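Local coordinates for protein sulfurtransferase (Azotobacter vinelandii, PDB 1E0C) that probably catalyses the transfer of sulfane sulfur from thiosulfate to cyanide, passing it through a persulfide carried on a cysteine of its second rhodanese-like domain, at residues A[118-121]-A[125-128]; A[252-255]-A[260-263]; A[100-103]-A[109-112]. All coordinates share one frame; numbering follows the deposited sequence.

Overall arrangement
The chain carries two rhodanese-like domains, and the contacts follow it in the order 3, 1, 2. Contact 3 ties helix 93-104 to strand 110-113 of the first domain's five-stranded parallel sheet. Contact 1 comes straight after, on helix 116-122; its centre lies about 21 Å from that of contact 3. Contact 2 belongs to the second domain, where strand 251-253 of a four-stranded parallel sheet leads into helix 257-261. Contacts 1 and 2 lie on opposite sides of the chain's centre, about 34 Å between centres. Contacts 2 and 3 touch across the domains, Ala255 CB packing on Trp100 CZ2 at 3.8 Å, so these buried contacts meet at the domain interface; contact 1 is at the surface.

Contact 1: residues A[118-121]-A[125-128]; sequences TAWL and RPLS
Two hydrogen bonds tie Trp120 to residues 125-128, where the chain turns out of helix 116-122 of the first rhodanese-like domain. The indole NE1 of Trp120 donates to Pro126 O at 2.7 Å, with an N-H...O angle of 158°; the acceptor lies in the ring plane, while NE1 stands above the plane of the proline carbonyl. In the backbone, Arg125 N donates to Trp120 O at 3.2 Å. Trp120 CG stands anti to the backbone N (chi1 -170°), which swings the indole alongside the returning chain. Over one ring face lies Arg125 CB, a CH-pi contact 3.4 Å from the centroid of the five-membered ring. The arginine chain then runs extended across the benzene part, CD nearing CE3, and its guanidinium leads away to a salt bridge with Glu123 and a hydrogen bond to Gln17 on helix 13-17. A leucine in place of Trp120 would probably leave Pro126 O without its indole donor and Arg125 CB without the aromatic face beneath it. Farther out, Pro126 CD packs on Trp120 CZ2 at 3.9 Å, and Leu127 CD2 approaches CD1 obliquely. Leu127 also crosses Leu121 at about a right angle, Leu127 CD1 meeting Leu121 CD2 at 3.6 Å.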
loop_
_atom_site.group_PDB
_atom_site.type_symbol
_atom_site.label_atom_id
_atom_site.label_comp_id
_atom_site.label_asym_id
_atom_site.label_seq_id
_atom_site.Cartn_x
_atom_site.Cartn_y
_atom_site.Cartn_z
ATOM N N THR A 118 9.497 2.504 12.046
ATOM C CA THR A 118 9.536 3.688 12.907
ATOM C C THR A 118 9.008 3.336 14.298
ATOM O O THR A 118 9.683 3.604 15.291
ATOM C CB THR A 118 8.668 4.815 12.310
ATOM O OG1 THR A 118 8.967 4.896 10.906
ATOM C CG2 THR A 118 9.000 6.152 12.959
ATOM N N ALA A 119 7.859 2.683 14.356
ATOM C CA ALA A 119 7.261 2.306 15.637
ATOM C C ALA A 119 8.070 1.209 16.319
ATOM O O ALA A 119 8.276 1.231 17.534
ATOM C CB ALA A 119 5.818 1.863 15.420
ATOM N N TRP A 120 8.565 0.258 15.535
ATOM C CA TRP A 120 9.428 -0.800 16.054
ATOM C C TRP A 120 10.658 -0.201 16.734
ATOM O O TRP A 120 10.963 -0.545 17.881
ATOM C CB TRP A 120 9.884 -1.718 14.908
ATOM C CG TRP A 120 10.572 -2.974 15.360
ATOM C CD1 TRP A 120 11.917 -3.164 15.497
ATOM C CD2 TRP A 120 9.951 -4.222 15.686
ATOM N NE1 TRP A 120 12.163 -4.455 15.918
ATOM C CE2 TRP A 120 10.980 -5.130 16.011
ATOM C CE3 TRP A 120 8.625 -4.668 15.734
ATOM C CZ2 TRP A 120 10.712 -6.437 16.408
ATOM C CZ3 TRP A 120 8.361 -5.968 16.103
ATOM C CH2 TRP A 120 9.409 -6.846 16.447
ATOM N N LEU A 121 11.345 0.707 16.044
ATOM C CA LEU A 121 12.542 1.326 16.607
ATOM C C LEU A 121 12.205 2.220 17.798
ATOM O O LEU A 121 12.970 2.291 18.770
ATOM C CB LEU A 121 13.295 2.138 15.568
ATOM C CG LEU A 121 13.908 1.397 14.375
ATOM C CD1 LEU A 121 14.281 2.391 13.283
ATOM C CD2 LEU A 121 15.134 0.606 14.814
ATOM N N ARG A 125 12.778 -2.289 19.809
ATOM C CA ARG A 125 12.599 -3.734 19.656
ATOM C C ARG A 125 13.769 -4.350 18.911
ATOM O O ARG A 125 14.630 -3.628 18.395
ATOM C CB ARG A 125 11.231 -4.037 19.058
ATOM C CG ARG A 125 10.111 -3.609 20.026
ATOM C CD ARG A 125 8.743 -3.698 19.382
ATOM N NE ARG A 125 7.683 -3.298 20.304
ATOM C CZ ARG A 125 7.121 -4.077 21.215
ATOM N NH1 ARG A 125 7.487 -5.344 21.344
ATOM N NH2 ARG A 125 6.169 -3.585 22.015
ATOM N N PRO A 126 13.917 -5.660 19.008
ATOM C CA PRO A 126 15.107 -6.328 18.496
ATOM C C PRO A 126 15.295 -6.109 17.002
ATOM O O PRO A 126 14.323 -6.042 16.250
ATOM C CB PRO A 126 14.886 -7.797 18.812
ATOM C CG PRO A 126 13.810 -7.850 19.831
ATOM C CD PRO A 126 12.973 -6.611 19.631
ATOM N N LEU A 127 16.554 -6.003 16.590
ATOM C CA LEU A 127 16.892 -5.898 15.173
ATOM C C LEU A 127 17.795 -7.066 14.771
ATOM O O LEU A 127 18.500 -7.643 15.599
ATOM C CB LEU A 127 17.588 -4.578 14.871
ATOM C CG LEU A 127 16.725 -3.316 14.999
ATOM C CD1 LEU A 127 17.559 -2.073 14.733
ATOM C CD2 LEU A 127 15.545 -3.387 14.036
ATOM N N SER A 128 17.785 -7.369 13.483
ATOM C CA SER A 128 18.654 -8.409 12.937
ATOM C C SER A 128 19.357 -7.899 11.685
ATOM O O SER A 128 18.800 -7.103 10.930
ATOM C CB SER A 128 17.851 -9.665 12.631
ATOM O OG SER A 128 18.643 -10.666 12.002
#

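Contact 2: residues A[252-255]-A[260-263]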
loop_
_atom_site.group_PDB
_atom_site.type_symbol
_atom_site.label_atom_id
_atom_site.label_comp_id
_atom_site.label_asym_id
_atom_site.label_seq_id
_atom_site.Cartn_x
_atom_site.Cartn_y
_atom_site.Cartn_z
ATOM N N LYS A 252 -10.370 0.276 -4.360
ATOM C CA LYS A 252 -9.496 0.023 -5.500
ATOM C C LYS A 252 -8.321 0.994 -5.455
ATOM O O LYS A 252 -8.467 2.164 -5.109
ATOM C CB LYS A 252 -10.221 0.182 -6.840
ATOM C CG LYS A 252 -11.268 -0.894 -7.106
ATOM C CD LYS A 252 -11.956 -0.651 -8.442
ATOM C CE LYS A 252 -13.069 -1.670 -8.663
ATOM N NZ LYS A 252 -12.512 -3.005 -9.022
ATOM N N GLY A 253 -7.174 0.506 -5.937
ATOM C CA GLY A 253 -6.032 1.417 -6.108
ATOM C C GLY A 253 -5.971 1.787 -7.601
ATOM O O GLY A 253 -6.045 0.883 -8.441
ATOM N N TYR A 254 -6.023 3.068 -7.919
ATOM C CA TYR A 254 -5.878 3.492 -9.319
ATOM C C TYR A 254 -4.370 3.563 -9.611
ATOM O O TYR A 254 -3.719 4.565 -9.335
ATOM C CB TYR A 254 -6.545 4.834 -9.585
ATOM C CG TYR A 254 -6.173 5.447 -10.922
ATOM C CD1 TYR A 254 -6.003 4.649 -12.048
ATOM C CD2 TYR A 254 -6.013 6.817 -11.061
ATOM C CE1 TYR A 254 -5.642 5.199 -13.265
ATOM C CE2 TYR A 254 -5.656 7.380 -12.274
ATOM C CZ TYR A 254 -5.483 6.557 -13.375
ATOM O OH TYR A 254 -5.115 7.114 -14.584
ATOM N N ALA A 255 -3.827 2.396 -9.968
ATOM C CA ALA A 255 -2.376 2.248 -10.087
ATOM C C ALA A 255 -1.746 3.211 -11.068
ATOM O O ALA A 255 -0.648 3.734 -10.837
ATOM C CB ALA A 255 -2.070 0.798 -10.454
ATOM N N GLU A 260 -0.296 8.717 -15.049
ATOM C CA GLU A 260 -1.112 8.409 -16.205
ATOM C C GLU A 260 -2.173 9.487 -16.449
ATOM O O GLU A 260 -2.198 10.064 -17.536
ATOM C CB GLU A 260 -1.805 7.053 -16.078
ATOM C CG GLU A 260 -2.766 6.782 -17.238
ATOM C CD GLU A 260 -3.475 5.456 -17.096
ATOM O OE1 GLU A 260 -4.034 5.193 -16.008
ATOM O OE2 GLU A 260 -3.511 4.681 -18.075
ATOM N N TRP A 261 -3.005 9.770 -15.451
ATOM C CA TRP A 261 -4.138 10.681 -15.614
ATOM C C TRP A 261 -3.717 12.078 -16.024
ATOM O O TRP A 261 -4.368 12.714 -16.875
ATOM C CB TRP A 261 -4.974 10.765 -14.322
ATOM C CG TRP A 261 -6.359 11.319 -14.506
ATOM C CD1 TRP A 261 -6.730 12.638 -14.511
ATOM C CD2 TRP A 261 -7.569 10.564 -14.641
ATOM N NE1 TRP A 261 -8.097 12.744 -14.652
ATOM C CE2 TRP A 261 -8.632 11.483 -14.748
ATOM C CE3 TRP A 261 -7.855 9.201 -14.710
ATOM C CZ2 TRP A 261 -9.953 11.067 -14.894
ATOM C CZ3 TRP A 261 -9.163 8.783 -14.847
ATOM C CH2 TRP A 261 -10.204 9.728 -14.955
ATOM N N GLY A 262 -2.609 12.575 -15.490
ATOM C CA GLY A 262 -2.160 13.929 -15.782
ATOM C C GLY A 262 -1.547 14.045 -17.175
ATOM O O GLY A 262 -1.261 15.146 -17.633
ATOM N N ASN A 263 -1.302 12.909 -17.820
ATOM C CA ASN A 263 -0.640 12.913 -19.120
ATOM C C ASN A 263 -1.514 12.351 -20.228
ATOM O O ASN A 263 -1.173 12.491 -21.413
ATOM C CB ASN A 263 0.671 12.117 -19.029
ATOM C CG ASN A 263 1.753 12.872 -18.286
ATOM O OD1 ASN A 263 2.058 14.019 -18.599
ATOM N ND2 ASN A 263 2.305 12.258 -17.241
#
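In the second rhodanese-like domain, an inverse gamma turn centred on Tyr254, following strand 251-253 of the parallel sheet, meets Glu260 and Trp261 of segment 260-263, which continues from helix 257-261. Tyr254 OH donates to Glu260 OE1 at 2.6 Å. The oxygen lies near the phenol plane, at the ring edge, and is met on the anti side of the carboxylate, 30° out of its plane. The two flat groups are nearly aligned although the side chains cross at about a right angle. The extended glutamate, with CG anti to the backbone N (chi1 175°), brings its carboxylate to the hydroxyl. Trp261 approaches the same end of the phenol: its CE3 lies 3.4 Å from Tyr254 OH, which sits in the indole plane at that edge, and 3.8 Å from Tyr254 CE2. The ring planes stand at 83° in an oblique pairing. Trp261 NE1 is used elsewhere, bonding to Pro268 O. Glu260 OE2 forms a salt bridge with Arg151 of helix 151-157, so the two carboxylate oxygens have different partners. Arginine and phenol together would be expected to stabilise the carboxylate as an anion.

Contact 3: residues A[100-103]-A[109-112]; sequences WLLD and RYHY
Strand 83-87, helix 93-104 and strand 110-113 form a beta-alpha-beta unit of the first rhodanese-like domain, and this contact holds residues 100-103, near the C-terminal end of the helix, against strand 110-113. The backbones stay well apart: the nearest alpha carbons, those of Leu102 and Tyr110, are 8.0 Å from each other. Side chains must therefore bridge the gap, and Tyr110 reaches both helix residues that take part. Tyr110 OH donates to Asp103 OD1 at 2.6 Å. The acceptor sits near the phenol plane, at the ring edge, and OD1 receives the bond on its syn side, 17° out of the carboxylate plane. The carboxylate is turned 57° against the ring, and the two side chains cross at about a right angle. Nearer the strand, Leu102 CD1 packs on Tyr110 CB at 3.6 Å and approaches Tyr110 CD2 at 3.8 Å, while Leu102 CB lies 3.9 Å from Tyr110 CD2. The CD1 methyl reaches the ring obliquely, and the two side chains run past each other in opposite directions. Tyr110 CG lies between the backbone N and the carbonyl carbon (chi1 53°), a torsion that sends the ring across the helix, so that its CB end meets Leu102 and its hydroxyl meets Asp103. Ile99 of the helix and Tyr84 of strand 83-87 also touch Tyr110, placing the ring in the layer between helix and sheet. The second carboxylate oxygen, Asp103 OD2, is hydrogen-bonded to Tyr240 OH on helix 235-245 of the other domain. Asp103 thus links two tyrosine hydroxyls, one from each domain, and this pair of hydrogen bonds would be expected to stabilise its negative charge where helix, strand and the neighbouring domain meet.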
loop_
_atom_site.group_PDB
_atom_site.type_symbol
_atom_site.label_atom_id
_atom_site.label_comp_id
_atom_site.label_asym_id
_atom_site.label_seq_id
_atom_site.Cartn_x
_atom_site.Cartn_y
_atom_site.Cartn_z
ATOM N N TRP A 100 -1.629 -4.020 -1.480
ATOM C CA TRP A 100 -2.449 -4.010 -2.710
ATOM C C TRP A 100 -1.954 -5.100 -3.654
ATOM O O TRP A 100 -2.752 -5.839 -4.232
ATOM C CB TRP A 100 -2.410 -2.620 -3.334
ATOM C CG TRP A 100 -2.761 -2.580 -4.788
ATOM C CD1 TRP A 100 -3.995 -2.672 -5.356
ATOM C CD2 TRP A 100 -1.826 -2.450 -5.872
ATOM N NE1 TRP A 100 -3.894 -2.590 -6.726
ATOM C CE2 TRP A 100 -2.570 -2.449 -7.064
ATOM C CE3 TRP A 100 -0.436 -2.317 -5.936
ATOM C CZ2 TRP A 100 -1.968 -2.352 -8.317
ATOM C CZ3 TRP A 100 0.163 -2.196 -7.175
ATOM C CH2 TRP A 100 -0.604 -2.215 -8.351
ATOM N N LEU A 101 -0.633 -5.327 -3.715
ATOM C CA LEU A 101 -0.130 -6.431 -4.546
ATOM C C LEU A 101 -0.572 -7.779 -4.007
ATOM O O LEU A 101 -0.857 -8.717 -4.754
ATOM C CB LEU A 101 1.387 -6.373 -4.690
ATOM C CG LEU A 101 1.956 -5.328 -5.651
ATOM C CD1 LEU A 101 3.481 -5.379 -5.639
ATOM C CD2 LEU A 101 1.435 -5.557 -7.073
ATOM N N LEU A 102 -0.626 -7.927 -2.679
ATOM C CA LEU A 102 -1.149 -9.165 -2.101
ATOM C C LEU A 102 -2.594 -9.392 -2.513
ATOM O O LEU A 102 -3.001 -10.515 -2.820
ATOM C CB LEU A 102 -1.028 -9.130 -0.580
ATOM C CG LEU A 102 0.394 -9.222 -0.010
ATOM C CD1 LEU A 102 0.320 -9.139 1.514
ATOM C CD2 LEU A 102 1.046 -10.545 -0.426
ATOM N N ASP A 103 -3.387 -8.310 -2.602
ATOM C CA ASP A 103 -4.750 -8.486 -3.118
ATOM C C ASP A 103 -4.714 -8.875 -4.598
ATOM O O ASP A 103 -5.490 -9.720 -5.035
ATOM C CB ASP A 103 -5.541 -7.178 -2.971
ATOM C CG ASP A 103 -5.924 -6.940 -1.515
ATOM O OD1 ASP A 103 -6.007 -7.933 -0.768
ATOM O OD2 ASP A 103 -6.142 -5.762 -1.173
ATOM N N ARG A 109 -4.577 -13.685 3.693
ATOM C CA ARG A 109 -4.122 -13.392 5.051
ATOM C C ARG A 109 -2.910 -12.503 5.101
ATOM O O ARG A 109 -1.827 -12.845 4.630
ATOM C CB ARG A 109 -3.893 -14.736 5.789
ATOM C CG ARG A 109 -5.187 -15.540 5.716
ATOM C CD ARG A 109 -5.133 -16.891 6.387
ATOM N NE ARG A 109 -6.494 -17.378 6.627
ATOM C CZ ARG A 109 -6.853 -18.646 6.737
ATOM N NH1 ARG A 109 -5.948 -19.611 6.649
ATOM N NH2 ARG A 109 -8.125 -18.961 6.955
ATOM N N TYR A 110 -3.092 -11.303 5.663
ATOM C CA TYR A 110 -1.997 -10.362 5.795
ATOM C C TYR A 110 -2.310 -9.284 6.829
ATOM O O TYR A 110 -3.446 -9.076 7.250
ATOM C CB TYR A 110 -1.619 -9.708 4.471
ATOM C CG TYR A 110 -2.775 -9.057 3.745
ATOM C CD1 TYR A 110 -3.356 -7.893 4.232
ATOM C CD2 TYR A 110 -3.272 -9.607 2.572
ATOM C CE1 TYR A 110 -4.415 -7.304 3.565
ATOM C CE2 TYR A 110 -4.335 -9.023 1.899
ATOM C CZ TYR A 110 -4.891 -7.864 2.401
ATOM O OH TYR A 110 -5.951 -7.274 1.746
ATOM N N HIS A 111 -1.238 -8.678 7.320
ATOM C CA HIS A 111 -1.315 -7.634 8.328
ATOM C C HIS A 111 -0.331 -6.523 7.990
ATOM O O HIS A 111 0.705 -6.764 7.363
ATOM C CB HIS A 111 -0.938 -8.194 9.723
ATOM C CG HIS A 111 -1.854 -9.306 10.136
ATOM N ND1 HIS A 111 -3.052 -9.076 10.774
ATOM C CD2 HIS A 111 -1.787 -10.641 9.903
ATOM C CE1 HIS A 111 -3.689 -10.228 10.937
ATOM N NE2 HIS A 111 -2.951 -11.186 10.402
ATOM N N TYR A 112 -0.658 -5.325 8.446
ATOM C CA TYR A 112 0.231 -4.188 8.371
ATOM C C TYR A 112 0.770 -3.892 9.777
ATOM O O TYR A 112 -0.013 -3.878 10.728
ATOM C CB TYR A 112 -0.519 -2.927 7.898
ATOM C CG TYR A 112 0.315 -1.673 8.051
ATOM C CD1 TYR A 112 1.545 -1.572 7.422
ATOM C CD2 TYR A 112 -0.119 -0.596 8.821
ATOM C CE1 TYR A 112 2.327 -0.446 7.526
ATOM C CE2 TYR A 112 0.657 0.542 8.932
ATOM C CZ TYR A 112 1.878 0.616 8.291
ATOM O OH TYR A 112 2.667 1.731 8.407
#